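Local coordinates for protein putative O-acetylhomoserine (Thiol)-lyase (Campylobacter jejuni, PDB 4OC9) that probably uses pyridoxal 5'-phosphate to make homocysteine from O-acetylhomoserine and a sulfide donor, as a member of the trans-sulfuration enzyme family, at residues D[184-187]-D[188-191]; D[291-294]-D[295-298]; D[282-285]-D[286-289]; D[327-330]-D[331-335]; D[164-167]-D[168-171]. One frame throughout, in Å; residues are numbered along the deposited sequence.

Contact 1 (D[184-187]-D[188-191]); sequences VATP and FLLQ
Thr186 and Leu189 are the two ends of a tight turn whose corners, Pro187 and Phe188, have the backbone angles of a type I beta turn. Leu189 N donates to Thr186 O at 3.3 Å, standing well above the plane of that carbonyl, and Leu190 N adds a weak bond to the same oxygen. The hydroxyl of the same threonine adds a second hold. With chi1 at 77°, OG1 is tucked between its own backbone N and carbonyl carbon, from where it accepts from Phe188 N at 3.2 Å; this is an ST turn laid over the beta turn. The same oxygen lies at the edge of the Phe188 ring, near its plane.

Leu189 runs alongside the Ala185 carbonyl: its CB, CG and CD1 all approach Ala185 O, CB being nearest at 3.2 Å. Leu190 turns to the methyl group of Ala185 instead, CB to CB at 3.9 Å. Gln191 bends back at chi2 (77°), which brings NE2 within 3.4 Å of Pro187 O for a weak bond, and its OE1 receives a weak bond from Lys194.

The turn is buried in the loop between strands 177-181 and 199-203 of the large sheet. Phe188 and Leu189 pack on helix 276-309 through Leu289, Ala290 and Ile293, Pro187 rests on Val72 and Glu73 of helix 60-73, and Lys6 of helix 6-9 meets Phe188 and Gln191.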
loop_
_atom_site.group_PDB
_atom_site.type_symbol
_atom_site.label_atom_id
_atom_site.label_comp_id
_atom_site.label_asym_id
_atom_site.label_seq_id
_atom_site.Cartn_x
_atom_site.Cartn_y
_atom_site.Cartn_z
ATOM N N VAL D 184 6.563 4.919 25.012
ATOM C CA VAL D 184 7.077 3.668 25.502
ATOM C C VAL D 184 6.122 2.832 26.364
ATOM O O VAL D 184 6.034 1.593 26.225
ATOM C CB VAL D 184 8.352 3.918 26.313
ATOM C CG1 VAL D 184 8.932 2.576 26.785
ATOM C CG2 VAL D 184 9.358 4.651 25.466
ATOM N N ALA D 185 5.429 3.471 27.285
ATOM C CA ALA D 185 4.513 2.739 28.153
ATOM C C ALA D 185 3.315 2.201 27.398
ATOM O O ALA D 185 2.839 1.101 27.658
ATOM C CB ALA D 185 4.052 3.636 29.280
ATOM N N THR D 186 2.845 2.998 26.438
ATOM C CA THR D 186 1.682 2.712 25.579
ATOM C C THR D 186 0.427 2.947 26.437
ATOM O O THR D 186 0.465 2.914 27.657
ATOM C CB THR D 186 1.570 1.276 25.016
ATOM O OG1 THR D 186 1.105 0.378 26.030
ATOM C CG2 THR D 186 2.863 0.820 24.418
ATOM N N PRO D 187 -0.712 3.180 25.784
ATOM C CA PRO D 187 -1.918 3.404 26.573
ATOM C C PRO D 187 -2.354 2.172 27.353
ATOM O O PRO D 187 -3.181 2.316 28.250
ATOM C CB PRO D 187 -2.980 3.718 25.514
ATOM C CG PRO D 187 -2.218 4.134 24.299
ATOM C CD PRO D 187 -0.970 3.306 24.337
ATOM N N PHE D 188 -1.822 1.002 27.014
ATOM C CA PHE D 188 -2.206 -0.212 27.715
ATOM C C PHE D 188 -1.489 -0.471 29.009
ATOM O O PHE D 188 -1.938 -1.308 29.778
ATOM C CB PHE D 188 -2.124 -1.438 26.809
ATOM C CG PHE D 188 -3.092 -1.388 25.687
ATOM C CD1 PHE D 188 -4.351 -1.896 25.846
ATOM C CD2 PHE D 188 -2.737 -0.794 24.478
ATOM C CE1 PHE D 188 -5.254 -1.824 24.815
ATOM C CE2 PHE D 188 -3.627 -0.728 23.436
ATOM C CZ PHE D 188 -4.893 -1.250 23.607
ATOM N N LEU D 189 -0.390 0.210 29.267
ATOM C CA LEU D 189 0.303 0.002 30.535
ATOM C C LEU D 189 0.168 1.195 31.447
ATOM O O LEU D 189 0.316 1.077 32.642
ATOM C CB LEU D 189 1.778 -0.301 30.295
ATOM C CG LEU D 189 1.996 -1.528 29.375
ATOM C CD1 LEU D 189 3.482 -1.814 29.227
ATOM C CD2 LEU D 189 1.287 -2.753 29.934
ATOM N N LEU D 190 -0.156 2.349 30.873
ATOM C CA LEU D 190 -0.288 3.567 31.622
ATOM C C LEU D 190 -1.232 4.556 30.954
ATOM O O LEU D 190 -1.167 4.767 29.737
ATOM C CB LEU D 190 1.099 4.197 31.773
ATOM C CG LEU D 190 1.162 5.490 32.567
ATOM C CD1 LEU D 190 0.670 5.245 33.980
ATOM C CD2 LEU D 190 2.580 5.972 32.624
ATOM N N GLN D 191 -2.068 5.210 31.755
ATOM C CA GLN D 191 -3.036 6.172 31.233
ATOM C C GLN D 191 -2.795 7.547 31.839
ATOM O O GLN D 191 -3.419 7.909 32.812
ATOM C CB GLN D 191 -4.453 5.723 31.576
ATOM C CG GLN D 191 -4.846 4.305 31.174
ATOM C CD GLN D 191 -4.285 3.180 32.083
ATOM O OE1 GLN D 191 -4.062 3.355 33.297
ATOM N NE2 GLN D 191 -4.098 2.001 31.485
#

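Contact 2 (D[291-294]-D[295-298]); sequences VRIE and KHSQ
Ser297 and Ile293 are joined twice in this stretch of helix 276-309. Among the direct polar bonds, Ile293 O takes both Ser297 N, at 2.9 Å, and Ser297 OG, at 2.8 Å, and the two donors arrive from opposite faces of its carbonyl plane. Ser297 OG stands beside its own backbone N, anti to the carbonyl carbon (chi1 -63°), which points the hydroxyl back down the helix to this acceptor. The neighbouring main-chain bonds are straighter: His296 N meets Arg292 O at 2.9 Å with an N-H...O angle of 173°, and Gln298 N reaches Glu294 O at 2.8 Å. The His296 ring also comes close to the Arg292 carbonyl, CD2 lying 3.2 Å from Arg292 O.

A water-mediated link joins the side chains of Arg292 and His296. The water accepts from Arg292 NH1 at 2.6 Å and is hydrogen-bonded to His296 NE2 at 2.8 Å, while NE2 lies near the guanidinium plane, at its edge. Both groups have further anchors: Arg292 donates to Thr288 OG1, Gly285 O and Tyr207 O, and His296 ND1 is bonded to Ile406 O.

Nonpolar contact is lighter, the CD1 methyl of Ile293 approaching His296 CD2 at 4.3 Å.

Tyr207, which follows the cofactor-bearing Lys206, meets the His296 ring edge-to-face, and Ile293 packs on it as well. The other flank of the helix faces a second subunit, where Val291 and Lys295 pack on Lys295 and Val291 of that chain.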
loop_
_atom_site.group_PDB
_atom_site.type_symbol
_atom_site.label_atom_id
_atom_site.label_comp_id
_atom_site.label_asym_id
_atom_site.label_seq_id
_atom_site.Cartn_x
_atom_site.Cartn_y
_atom_site.Cartn_z
ATOM N N VAL D 291 -2.042 -7.418 23.130
ATOM C CA VAL D 291 -1.401 -8.728 23.287
ATOM C C VAL D 291 0.124 -8.599 23.121
ATOM O O VAL D 291 0.899 -9.158 23.901
ATOM C CB VAL D 291 -1.976 -9.821 22.361
ATOM C CG1 VAL D 291 -3.450 -10.039 22.662
ATOM C CG2 VAL D 291 -1.805 -9.477 20.908
ATOM N N ARG D 292 0.560 -7.840 22.134
ATOM C CA ARG D 292 1.985 -7.650 21.905
ATOM C C ARG D 292 2.769 -7.017 23.054
ATOM O O ARG D 292 3.820 -7.535 23.424
ATOM C CB ARG D 292 2.244 -6.808 20.650
ATOM C CG ARG D 292 1.806 -7.502 19.395
ATOM C CD ARG D 292 2.092 -6.731 18.109
ATOM N NE ARG D 292 1.376 -5.480 17.978
ATOM C CZ ARG D 292 1.841 -4.281 18.313
ATOM N NH1 ARG D 292 3.053 -4.120 18.826
ATOM N NH2 ARG D 292 1.083 -3.218 18.122
ATOM N N ILE D 293 2.269 -5.925 23.621
ATOM C CA ILE D 293 2.994 -5.258 24.685
ATOM C C ILE D 293 3.238 -6.168 25.895
ATOM O O ILE D 293 4.223 -6.009 26.600
ATOM C CB ILE D 293 2.318 -3.935 25.091
ATOM C CG1 ILE D 293 3.302 -3.018 25.795
ATOM C CG2 ILE D 293 1.028 -4.172 25.854
ATOM C CD1 ILE D 293 4.470 -2.580 24.918
ATOM N N GLU D 294 2.336 -7.098 26.158
ATOM C CA GLU D 294 2.528 -8.025 27.274
ATOM C C GLU D 294 3.715 -8.954 27.003
ATOM O O GLU D 294 4.518 -9.192 27.900
ATOM C CB GLU D 294 1.261 -8.825 27.603
ATOM C CG GLU D 294 0.120 -7.916 28.081
ATOM C CD GLU D 294 -1.095 -8.657 28.647
ATOM O OE1 GLU D 294 -1.079 -9.905 28.692
ATOM O OE2 GLU D 294 -2.038 -7.965 29.101
ATOM N N LYS D 295 3.847 -9.457 25.766
ATOM C CA LYS D 295 4.974 -10.327 25.424
ATOM C C LYS D 295 6.261 -9.498 25.502
ATOM O O LYS D 295 7.292 -9.952 25.992
ATOM C CB LYS D 295 4.844 -10.905 24.015
ATOM C CG LYS D 295 5.968 -11.859 23.631
ATOM C CD LYS D 295 5.908 -13.126 24.461
ATOM C CE LYS D 295 7.032 -14.126 24.153
ATOM N NZ LYS D 295 7.092 -14.684 22.777
ATOM N N HIS D 296 6.226 -8.301 24.935
ATOM C CA HIS D 296 7.398 -7.463 24.989
ATOM C C HIS D 296 7.837 -7.322 26.447
ATOM O O HIS D 296 9.039 -7.385 26.746
ATOM C CB HIS D 296 7.165 -6.043 24.464
ATOM C CG HIS D 296 7.045 -5.912 22.978
ATOM N ND1 HIS D 296 8.150 -5.910 22.149
ATOM C CD2 HIS D 296 5.998 -5.565 22.202
ATOM C CE1 HIS D 296 7.768 -5.692 20.914
ATOM N NE2 HIS D 296 6.463 -5.491 20.917
ATOM N N SER D 297 6.860 -7.075 27.316
ATOM C CA SER D 297 7.119 -6.869 28.751
ATOM C C SER D 297 7.651 -8.101 29.439
ATOM O O SER D 297 8.606 -8.038 30.182
ATOM C CB SER D 297 5.865 -6.329 29.443
ATOM O OG SER D 297 5.501 -5.046 28.916
ATOM N N GLN D 298 7.006 -9.217 29.208
ATOM C CA GLN D 298 7.441 -10.478 29.797
ATOM C C GLN D 298 8.891 -10.790 29.344
ATOM O O GLN D 298 9.725 -11.173 30.166
ATOM C CB GLN D 298 6.494 -11.610 29.382
ATOM C CG GLN D 298 5.084 -11.459 29.938
ATOM C CD GLN D 298 4.061 -12.394 29.276
ATOM O OE1 GLN D 298 4.185 -12.751 28.097
ATOM N NE2 GLN D 298 3.004 -12.723 30.010
HETATM O O HOH W 1 5.049 -5.709 18.512
#

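Contact 3 (D[282-285]-D[286-289]); sequences LLQG and LETL
Glu287 climbs past the carbonyls of Gln284 and Leu283 on the long helix 276-309, a helix that faces a second subunit. Its CB lies 3.4 Å from Gln284 O. The next atom, CG, stands beside the backbone N (chi1 -68°) and passes Leu283 O at 3.6 Å, and from there the chain is extended, carrying the carboxylate off the helix. At the tip the partners belong to the second subunit: OE1 is hydrogen-bonded to Ser372 OG and Gln211 NE2 of that chain, and OE2 forms a salt bridge with its Lys373. The aliphatic part is therefore laid along the helix, while both carboxylate oxygens are committed to the subunit interface. Gln211 NE2 of the same neighbour also donates to Gln284 O.

The backbone beneath is helical, with Leu286 N bonded to Leu282 O at 2.9 Å and Glu287 N to Leu283 O at 3.2 Å. Within the subunit, Leu283 and Leu286 pack on helix 60-73, the former on Val64 and Leu65, the latter on Arg68.

One residue later the pattern shifts. Thr288 N makes a weak bond to Gly285 O at 3.2 Å, and its hydroxyl, which also accepts from Arg292 NE, adds a second hold: with OG1 between backbone N and carbonyl carbon (chi1 60°), Thr288 OG1 donates to Gly285 O at 3.1 Å.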
loop_
_atom_site.group_PDB
_atom_site.type_symbol
_atom_site.label_atom_id
_atom_site.label_comp_id
_atom_site.label_asym_id
_atom_site.label_seq_id
_atom_site.Cartn_x
_atom_site.Cartn_y
_atom_site.Cartn_z
ATOM N N LEU D 282 -1.056 1.529 10.996
ATOM C CA LEU D 282 -1.067 1.895 12.425
ATOM C C LEU D 282 -2.378 1.460 13.085
ATOM O O LEU D 282 -2.371 1.063 14.243
ATOM C CB LEU D 282 -0.755 3.368 12.601
ATOM C CG LEU D 282 0.689 3.665 12.174
ATOM C CD1 LEU D 282 0.971 5.163 12.068
ATOM C CD2 LEU D 282 1.690 2.998 13.116
ATOM N N LEU D 283 -3.493 1.528 12.371
ATOM C CA LEU D 283 -4.741 1.040 12.925
ATOM C C LEU D 283 -4.622 -0.430 13.159
ATOM O O LEU D 283 -5.104 -0.934 14.162
ATOM C CB LEU D 283 -5.936 1.168 11.979
ATOM C CG LEU D 283 -6.742 2.453 11.900
ATOM C CD1 LEU D 283 -7.687 2.429 10.713
ATOM C CD2 LEU D 283 -7.512 2.555 13.210
ATOM N N GLN D 284 -4.011 -1.131 12.212
ATOM C CA GLN D 284 -3.873 -2.587 12.375
ATOM C C GLN D 284 -3.011 -2.914 13.616
ATOM O O GLN D 284 -3.284 -3.855 14.345
ATOM C CB GLN D 284 -3.264 -3.266 11.132
ATOM C CG GLN D 284 -3.955 -2.882 9.834
ATOM C CD GLN D 284 -5.447 -3.117 9.822
ATOM O OE1 GLN D 284 -6.183 -2.156 9.649
ATOM N NE2 GLN D 284 -5.906 -4.328 10.102
ATOM N N GLY D 285 -1.948 -2.129 13.811
ATOM C CA GLY D 285 -1.048 -2.356 14.912
ATOM C C GLY D 285 -1.753 -2.078 16.199
ATOM O O GLY D 285 -1.564 -2.801 17.177
ATOM N N LEU D 286 -2.602 -1.055 16.191
ATOM C CA LEU D 286 -3.329 -0.710 17.394
ATOM C C LEU D 286 -4.187 -1.874 17.857
ATOM O O LEU D 286 -4.319 -2.141 19.044
ATOM C CB LEU D 286 -4.187 0.533 17.185
ATOM C CG LEU D 286 -4.966 0.979 18.434
ATOM C CD1 LEU D 286 -4.026 1.248 19.591
ATOM C CD2 LEU D 286 -5.765 2.243 18.110
ATOM N N GLU D 287 -4.799 -2.548 16.911
ATOM C CA GLU D 287 -5.645 -3.714 17.222
ATOM C C GLU D 287 -4.966 -4.797 18.054
ATOM O O GLU D 287 -5.585 -5.399 18.901
ATOM C CB GLU D 287 -6.193 -4.406 15.949
ATOM C CG GLU D 287 -7.224 -3.632 15.103
ATOM C CD GLU D 287 -7.903 -4.525 14.065
ATOM O OE1 GLU D 287 -7.406 -5.650 13.841
ATOM O OE2 GLU D 287 -8.918 -4.103 13.428
ATOM N N THR D 288 -3.698 -5.042 17.782
ATOM C CA THR D 288 -2.950 -6.077 18.473
ATOM C C THR D 288 -1.982 -5.635 19.541
ATOM O O THR D 288 -1.280 -6.449 20.112
ATOM C CB THR D 288 -2.069 -6.818 17.431
ATOM O OG1 THR D 288 -1.167 -5.894 16.828
ATOM C CG2 THR D 288 -2.918 -7.487 16.297
ATOM N N LEU D 289 -1.887 -4.342 19.772
ATOM C CA LEU D 289 -0.951 -3.833 20.753
ATOM C C LEU D 289 -1.124 -4.430 22.137
ATOM O O LEU D 289 -0.140 -4.712 22.819
ATOM C CB LEU D 289 -1.045 -2.301 20.803
ATOM C CG LEU D 289 -0.148 -1.583 21.788
ATOM C CD1 LEU D 289 1.314 -1.947 21.622
ATOM C CD2 LEU D 289 -0.314 -0.086 21.638
#

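Contact 4 (D[327-330]-D[331-335]); sequences HNLF and KKYFD
The short helix 327-333 ends where Phe334 leaves helical geometry, and its last turn sets Phe330 against Phe334. The two side chains cross at about a right angle. Their rings are oblique, with centroids 5.2 Å apart and planes at 41°; Phe330 CD1 lies over one face of the Phe334 ring, and Phe330 CE1 comes to 3.6 Å from Phe334 CB. The Phe330 CG is anti to its backbone N (chi1 165°), a setting that swings the ring along the helix toward its end. Phe330 also packs on Ile161, Asn337 and Ala339.

On the next face Leu329 and Tyr333 run side by side, Leu329 CD2 touching Tyr333 CE2 at 4.0 Å, while Leu329 O sits at the edge of the phenol ring. The Tyr333 hydroxyl is bonded to Asp163 OD1 and Glu165 N, tying the helix to the start of helix 164-174.

At the outer side, Lys331 lies along His327 with CG over a face of the imidazole and CE 3.6 Å from His327 NE2. The imidazole ND1 is bonded to Pro319 O, and Lys331 NZ to Asn337 OD1. The helix closes with Phe334 N donating to Phe330 O at 2.9 Å.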
loop_
_atom_site.group_PDB
_atom_site.type_symbol
_atom_site.label_atom_id
_atom_site.label_comp_id
_atom_site.label_asym_id
_atom_site.label_seq_id
_atom_site.Cartn_x
_atom_site.Cartn_y
_atom_site.Cartn_z
ATOM N N HIS D 327 11.358 1.914 40.853
ATOM C CA HIS D 327 10.502 0.760 41.177
ATOM C C HIS D 327 9.200 1.126 41.905
ATOM O O HIS D 327 8.142 0.607 41.559
ATOM C CB HIS D 327 11.305 -0.330 41.911
ATOM C CG HIS D 327 10.536 -1.594 42.152
ATOM N ND1 HIS D 327 10.403 -2.579 41.199
ATOM C CD2 HIS D 327 9.913 -2.061 43.263
ATOM C CE1 HIS D 327 9.721 -3.594 41.707
ATOM N NE2 HIS D 327 9.401 -3.297 42.955
ATOM N N ASN D 328 9.280 1.989 42.911
ATOM C CA ASN D 328 8.072 2.436 43.641
ATOM C C ASN D 328 7.110 3.223 42.745
ATOM O O ASN D 328 5.900 3.050 42.821
ATOM C CB ASN D 328 8.428 3.255 44.873
ATOM C CG ASN D 328 8.997 2.406 45.982
ATOM O OD1 ASN D 328 8.755 1.198 46.048
ATOM N ND2 ASN D 328 9.728 3.038 46.888
ATOM N N LEU D 329 7.660 4.095 41.906
ATOM C CA LEU D 329 6.840 4.861 40.961
ATOM C C LEU D 329 6.198 3.864 39.968
ATOM O O LEU D 329 5.064 4.063 39.529
ATOM C CB LEU D 329 7.671 5.915 40.237
ATOM C CG LEU D 329 8.095 7.058 41.160
ATOM C CD1 LEU D 329 9.155 7.965 40.579
ATOM C CD2 LEU D 329 6.847 7.855 41.516
ATOM N N PHE D 330 6.932 2.811 39.621
ATOM C CA PHE D 330 6.420 1.804 38.714
ATOM C C PHE D 330 5.201 1.145 39.328
ATOM O O PHE D 330 4.151 1.069 38.706
ATOM C CB PHE D 330 7.502 0.769 38.383
ATOM C CG PHE D 330 6.966 -0.475 37.744
ATOM C CD1 PHE D 330 6.441 -0.454 36.478
ATOM C CD2 PHE D 330 7.073 -1.691 38.392
ATOM C CE1 PHE D 330 5.970 -1.624 35.880
ATOM C CE2 PHE D 330 6.636 -2.870 37.794
ATOM C CZ PHE D 330 6.086 -2.833 36.542
ATOM N N LYS D 331 5.355 0.661 40.555
ATOM C CA LYS D 331 4.247 0.015 41.259
ATOM C C LYS D 331 3.073 0.971 41.444
ATOM O O LYS D 331 1.928 0.567 41.454
ATOM C CB LYS D 331 4.690 -0.514 42.637
ATOM C CG LYS D 331 5.690 -1.673 42.620
ATOM C CD LYS D 331 5.088 -2.912 41.966
ATOM C CE LYS D 331 6.054 -4.083 41.986
ATOM N NZ LYS D 331 5.482 -5.328 41.438
ATOM N N LYS D 332 3.359 2.248 41.604
ATOM C CA LYS D 332 2.302 3.235 41.808
ATOM C C LYS D 332 1.466 3.553 40.568
ATOM O O LYS D 332 0.250 3.646 40.649
ATOM C CB LYS D 332 2.895 4.533 42.332
ATOM C CG LYS D 332 1.852 5.581 42.635
ATOM C CD LYS D 332 2.484 6.878 43.108
ATOM C CE LYS D 332 1.422 7.933 43.379
ATOM N NZ LYS D 332 2.022 9.249 43.736
ATOM N N TYR D 333 2.123 3.705 39.436
ATOM C CA TYR D 333 1.414 4.038 38.202
ATOM C C TYR D 333 1.098 2.931 37.189
ATOM O O TYR D 333 0.209 3.118 36.354
ATOM C CB TYR D 333 2.151 5.132 37.487
ATOM C CG TYR D 333 2.172 6.427 38.236
ATOM C CD1 TYR D 333 1.072 7.263 38.213
ATOM C CD2 TYR D 333 3.308 6.863 38.897
ATOM C CE1 TYR D 333 1.074 8.463 38.889
ATOM C CE2 TYR D 333 3.320 8.062 39.556
ATOM C CZ TYR D 333 2.196 8.870 39.545
ATOM O OH TYR D 333 2.219 10.103 40.205
ATOM N N PHE D 334 1.773 1.789 37.251
ATOM C CA PHE D 334 1.530 0.675 36.277
ATOM C C PHE D 334 0.655 -0.443 36.866
ATOM O O PHE D 334 1.153 -1.317 37.574
ATOM C CB PHE D 334 2.871 0.151 35.783
ATOM C CG PHE D 334 3.623 1.122 34.926
ATOM C CD1 PHE D 334 4.232 2.234 35.478
ATOM C CD2 PHE D 334 3.794 0.885 33.588
ATOM C CE1 PHE D 334 4.948 3.114 34.699
ATOM C CE2 PHE D 334 4.521 1.764 32.801
ATOM C CZ PHE D 334 5.098 2.886 33.359
ATOM N N ASP D 335 -0.646 -0.390 36.570
ATOM C CA ASP D 335 -1.613 -1.349 37.102
ATOM C C ASP D 335 -1.436 -2.825 36.724
ATOM O O ASP D 335 -1.712 -3.697 37.559
ATOM C CB ASP D 335 -3.041 -0.881 36.821
ATOM C CG ASP D 335 -3.395 0.435 37.540
ATOM O OD1 ASP D 335 -2.596 0.935 38.361
ATOM O OD2 ASP D 335 -4.512 0.963 37.280
#

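Contact 5 (D[164-167]-D[168-171]); sequences IEKI and NQIA
Ile167 O takes the N-H of Ala171 at 2.9 Å, with the donor in the carbonyl plane, in helix 164-174, the connecting helix of the beta-alpha-beta unit formed with strands 146-152 and 177-181. A turn earlier, Ile164 O accepts from Asn168 N at 2.9 Å at an N-H...O angle of 165°, and Glu165 O from Gln169 N at 3.0 Å. Between them the bond from Ile170 N to Lys166 O is weak, at 3.4 Å, although nearly straight.

The side chains of the later turn lie over carbonyls of the earlier one. Gln169 CG, set beside its backbone N by chi1 (-74°), passes Glu165 O at 3.4 Å before the amide runs on toward Lys166. Ile170 sets CG1 over Lys166 O in the same manner.

The helix is two-sided. Ile164, Ile167 and Ala171 turn to strand 146-152, with Ile167 packed on Ile149 and Phe151, whereas Lys166 and Gln169 are exposed. Glu165 OE1 makes a long, weak ion pair with Lys332. On the sheet side, beyond its bond to Ile167 O, Ala171 rests its CB 3.4 Å from that same oxygen.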
loop_
_atom_site.group_PDB
_atom_site.type_symbol
_atom_site.label_atom_id
_atom_site.label_comp_id
_atom_site.label_asym_id
_atom_site.label_seq_id
_atom_site.Cartn_x
_atom_site.Cartn_y
_atom_site.Cartn_z
ATOM N N ILE D 164 3.866 11.619 37.835
ATOM C CA ILE D 164 2.831 12.395 37.161
ATOM C C ILE D 164 1.964 13.266 38.064
ATOM O O ILE D 164 1.810 14.450 37.770
ATOM C CB ILE D 164 1.962 11.514 36.262
ATOM C CG1 ILE D 164 2.841 10.746 35.270
ATOM C CG2 ILE D 164 0.969 12.384 35.512
ATOM C CD1 ILE D 164 2.088 9.751 34.403
ATOM N N GLU D 165 1.407 12.700 39.133
ATOM C CA GLU D 165 0.561 13.480 40.064
ATOM C C GLU D 165 1.204 14.792 40.556
ATOM O O GLU D 165 0.518 15.800 40.677
ATOM C CB GLU D 165 0.168 12.683 41.296
ATOM C CG GLU D 165 -0.729 11.500 41.026
ATOM C CD GLU D 165 -1.091 10.772 42.301
ATOM O OE1 GLU D 165 -0.705 11.266 43.400
ATOM O OE2 GLU D 165 -1.752 9.718 42.205
ATOM N N LYS D 166 2.505 14.747 40.835
ATOM C CA LYS D 166 3.234 15.921 41.303
ATOM C C LYS D 166 3.459 16.915 40.214
ATOM O O LYS D 166 3.491 18.111 40.480
ATOM C CB LYS D 166 4.541 15.522 41.954
ATOM C CG LYS D 166 4.303 14.721 43.206
ATOM C CD LYS D 166 5.588 14.383 43.924
ATOM C CE LYS D 166 5.259 13.587 45.184
ATOM N NZ LYS D 166 6.476 13.206 45.945
ATOM N N ILE D 167 3.642 16.448 38.982
ATOM C CA ILE D 167 3.824 17.360 37.869
ATOM C C ILE D 167 2.486 18.061 37.638
ATOM O O ILE D 167 2.416 19.269 37.407
ATOM C CB ILE D 167 4.277 16.645 36.606
ATOM C CG1 ILE D 167 5.696 16.135 36.800
ATOM C CG2 ILE D 167 4.301 17.604 35.422
ATOM C CD1 ILE D 167 6.257 15.331 35.635
ATOM N N ASN D 168 1.423 17.281 37.711
ATOM C CA ASN D 168 0.080 17.769 37.531
ATOM C C ASN D 168 -0.262 18.869 38.530
ATOM O O ASN D 168 -0.833 19.892 38.158
ATOM C CB ASN D 168 -0.919 16.667 37.770
ATOM C CG ASN D 168 -2.323 17.106 37.470
ATOM O OD1 ASN D 168 -2.581 17.710 36.422
ATOM N ND2 ASN D 168 -3.261 16.780 38.362
ATOM N N GLN D 169 0.059 18.645 39.800
ATOM C CA GLN D 169 -0.204 19.656 40.837
ATOM C C GLN D 169 0.358 20.996 40.460
ATOM O O GLN D 169 -0.337 21.999 40.473
ATOM C CB GLN D 169 0.396 19.276 42.190
ATOM C CG GLN D 169 -0.268 18.177 43.007
ATOM C CD GLN D 169 0.616 17.741 44.174
ATOM O OE1 GLN D 169 1.772 18.152 44.283
ATOM N NE2 GLN D 169 0.083 16.868 45.024
ATOM N N ILE D 170 1.638 20.998 40.149
ATOM C CA ILE D 170 2.340 22.195 39.760
ATOM C C ILE D 170 1.737 22.823 38.521
ATOM O O ILE D 170 1.558 24.050 38.461
ATOM C CB ILE D 170 3.829 21.886 39.490
ATOM C CG1 ILE D 170 4.513 21.420 40.809
ATOM C CG2 ILE D 170 4.533 23.117 38.950
ATOM C CD1 ILE D 170 5.965 21.007 40.674
ATOM N N ALA D 171 1.438 21.992 37.532
ATOM C CA ALA D 171 0.865 22.466 36.284
ATOM C C ALA D 171 -0.516 23.061 36.489
ATOM O O ALA D 171 -0.801 24.130 35.967
ATOM C CB ALA D 171 0.795 21.338 35.280
#

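Contact 1 touches each of the other four: it packs on contact 2 through Leu189, on contact 3 with Phe188 CD2 3.8 Å from Leu289 CD2, and on contact 4 with Ala185 CB 4.0 Å from Phe334 CE2; Leu190 reaches Ile164 of contact 5. Contacts 2 and 3 share helix 276-309, both face the second subunit, and their centres lie about 14 Å apart. Contacts 4 and 5, centres about 16 Å apart, meet where side chains of helix 327-333 reach the start of helix 164-174. Contacts 3 and 5 lie on opposite sides of the chain's centre, with centres about 31 Å apart. Tyr207, next in sequence to the cofactor lysine Lys206, is touched by Thr186 of contact 1 and Ile293 of contact 2.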